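PDB 4AUR: LEOA from Escherichia coli, which is a bacterial dynamin-like GTPase that probably binds and hydrolyses GTP. Local coordinates for residues Leu334-Leu339 / Glu509-Ile514. Sequence-based numbering, arbitrary orientation.
Sequences LMEKQL and EPFEDI
Glu-336 lies flat along one face of the Phe-511 ring, and its OE1 atom is hydrogen-bonded to the hydroxyl of Tyr-515, on the same helix as Phe-511. No hydrogen bond joins the residues of 334-339 and 509-514 themselves, so the contact between them rests on the ring. CB of Glu-336 sits 3.8 Å from the centroid of the Phe-511 ring, only 9° off its normal, a CH-pi contact over the middle of the face. Because CG is anti to the backbone N and the chain stays extended beyond it, the rest of the glutamate runs back along the ring toward the neighbouring helix. CG comes to 3.7 Å from Phe-511 CD2, and the carboxylate stacks near the root of the ring, its plane tilted 17° from that of the phenyl group. The glutamate chain and the ring therefore overlap head to tail, each pointing at the other's backbone. Glutamate suits this place: its methylenes cover an apolar ring while its charged end reaches a polar partner beyond.

Met-335, present as selenomethionine, approaches Phe-511 differently. Its CB lies 4.2 Å from CE1 of Phe-511. The selenium stands at the edge of the ring, 5.4 Å from the centroid, in a Met-aromatic contact. Phenylalanine is apt here, being long and flat enough to span the gap where, of 334-339 and 509-514, the CA atoms of Glu-336 and Phe-511 come nearest, 7.7 Å apart.

The contact joins helix 275-343 to helix 489-518, which is kinked around Pro-510 and Phe-511, far from the centre of this elongated chain. Helix 368-408 packs against both: Met-335 and Leu-339 touch Arg-373 and Leu-370, while Pro-510 and Ile-514 meet Ile-374 and Val-378, making a three-helix junction in the dynamin-like helical domain.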
loop_
_atom_site.group_PDB
_atom_site.type_symbol
_atom_site.label_atom_id
_atom_site.label_comp_id
_atom_site.label_asym_id
_atom_site.label_seq_id
_atom_site.Cartn_x
_atom_site.Cartn_y
_atom_site.Cartn_z
ATOM N N LEU A 334 15.284 52.508 24.359
ATOM C CA LEU A 334 15.053 53.038 25.696
ATOM C C LEU A 334 16.361 53.315 26.431
ATOM O O LEU A 334 16.539 54.355 27.049
ATOM C CB LEU A 334 14.220 52.073 26.530
ATOM C CG LEU A 334 12.728 52.188 26.277
ATOM C CD1 LEU A 334 12.015 50.934 26.768
ATOM C CD2 LEU A 334 12.163 53.443 26.943
HETATM N N MSE A 335 17.282 52.378 26.361
HETATM C CA MSE A 335 18.507 52.499 27.095
HETATM C C MSE A 335 19.182 53.759 26.719
HETATM O O MSE A 335 19.639 54.470 27.573
HETATM C CB MSE A 335 19.371 51.310 26.775
HETATM C CG MSE A 335 20.313 51.028 27.929
HETATM SE SE MSE A 335 21.449 49.572 27.304
HETATM C CE MSE A 335 20.106 48.138 27.509
ATOM N N GLU A 336 19.201 54.058 25.424
ATOM C CA GLU A 336 19.851 55.254 24.886
ATOM C C GLU A 336 19.062 56.508 25.187
ATOM O O GLU A 336 19.651 57.521 25.477
ATOM C CB GLU A 336 20.056 55.116 23.375
ATOM C CG GLU A 336 21.023 56.117 22.748
ATOM C CD GLU A 336 21.056 56.066 21.219
ATOM O OE1 GLU A 336 20.208 55.389 20.601
ATOM O OE2 GLU A 336 21.947 56.701 20.616
ATOM N N LYS A 337 17.739 56.459 25.109
ATOM C CA LYS A 337 16.929 57.629 25.444
ATOM C C LYS A 337 17.124 57.975 26.930
ATOM O O LYS A 337 17.208 59.161 27.305
ATOM C CB LYS A 337 15.443 57.391 25.123
ATOM C CG LYS A 337 14.479 58.334 25.848
ATOM C CD LYS A 337 13.001 57.921 25.743
ATOM C CE LYS A 337 12.144 58.575 26.839
ATOM N NZ LYS A 337 10.672 58.350 26.668
ATOM N N GLN A 338 17.196 56.923 27.753
ATOM C CA GLN A 338 17.304 57.057 29.187
ATOM C C GLN A 338 18.610 57.748 29.551
ATOM O O GLN A 338 18.590 58.785 30.210
ATOM C CB GLN A 338 17.183 55.689 29.861
ATOM C CG GLN A 338 17.642 55.627 31.320
ATOM C CD GLN A 338 16.899 56.592 32.242
ATOM O OE1 GLN A 338 17.524 57.356 32.990
ATOM N NE2 GLN A 338 15.562 56.562 32.192
ATOM N N LEU A 339 19.731 57.179 29.119
ATOM C CA LEU A 339 21.053 57.796 29.289
ATOM C C LEU A 339 21.118 59.240 28.773
ATOM O O LEU A 339 21.739 60.113 29.397
ATOM C CB LEU A 339 22.136 56.967 28.597
ATOM C CG LEU A 339 22.591 55.659 29.247
ATOM C CD1 LEU A 339 23.489 54.900 28.306
ATOM C CD2 LEU A 339 23.327 55.889 30.546
ATOM N N GLU A 509 27.588 56.181 19.953
ATOM C CA GLU A 509 28.351 55.366 19.021
ATOM C C GLU A 509 27.947 53.892 19.054
ATOM O O GLU A 509 27.546 53.348 18.030
ATOM C CB GLU A 509 29.856 55.541 19.241
ATOM C CG GLU A 509 30.757 54.508 18.564
ATOM C CD GLU A 509 32.242 54.901 18.586
ATOM O OE1 GLU A 509 32.710 55.521 19.590
ATOM O OE2 GLU A 509 32.947 54.582 17.591
ATOM N N PRO A 510 28.037 53.236 20.217
ATOM C CA PRO A 510 27.806 51.803 20.221
ATOM C C PRO A 510 26.420 51.351 19.751
ATOM O O PRO A 510 26.271 50.227 19.239
ATOM C CB PRO A 510 28.044 51.410 21.676
ATOM C CG PRO A 510 28.109 52.683 22.446
ATOM C CD PRO A 510 28.610 53.693 21.484
ATOM N N PHE A 511 25.420 52.202 19.913
ATOM C CA PHE A 511 24.095 51.879 19.433
ATOM C C PHE A 511 24.034 52.055 17.919
ATOM O O PHE A 511 23.561 51.184 17.215
ATOM C CB PHE A 511 23.038 52.759 20.098
ATOM C CG PHE A 511 22.963 52.620 21.596
ATOM C CD1 PHE A 511 22.208 51.637 22.179
ATOM C CD2 PHE A 511 23.608 53.517 22.417
ATOM C CE1 PHE A 511 22.123 51.520 23.553
ATOM C CE2 PHE A 511 23.515 53.419 23.789
ATOM C CZ PHE A 511 22.775 52.411 24.360
ATOM N N GLU A 512 24.530 53.171 17.407
ATOM C CA GLU A 512 24.443 53.442 15.975
ATOM C C GLU A 512 24.811 52.204 15.172
ATOM O O GLU A 512 24.116 51.823 14.240
ATOM C CB GLU A 512 25.346 54.621 15.570
ATOM C CG GLU A 512 24.647 55.978 15.577
ATOM C CD GLU A 512 25.599 57.146 15.871
ATOM O OE1 GLU A 512 26.827 56.986 15.672
ATOM O OE2 GLU A 512 25.118 58.232 16.307
ATOM N N ASP A 513 25.901 51.567 15.562
ATOM C CA ASP A 513 26.443 50.458 14.813
ATOM C C ASP A 513 25.402 49.347 14.725
ATOM O O ASP A 513 24.986 48.937 13.637
ATOM C CB ASP A 513 27.728 49.965 15.477
ATOM C CG ASP A 513 28.773 51.085 15.657
ATOM O OD1 ASP A 513 28.530 52.235 15.202
ATOM O OD2 ASP A 513 29.840 50.810 16.258
ATOM N N ILE A 514 24.949 48.902 15.884
ATOM C CA ILE A 514 24.014 47.804 15.971
ATOM C C ILE A 514 22.625 48.123 15.434
ATOM O O ILE A 514 21.908 47.230 15.045
ATOM C CB ILE A 514 23.882 47.335 17.412
ATOM C CG1 ILE A 514 23.079 46.064 17.474
ATOM C CG2 ILE A 514 23.157 48.356 18.250
ATOM C CD1 ILE A 514 23.119 45.493 18.862
#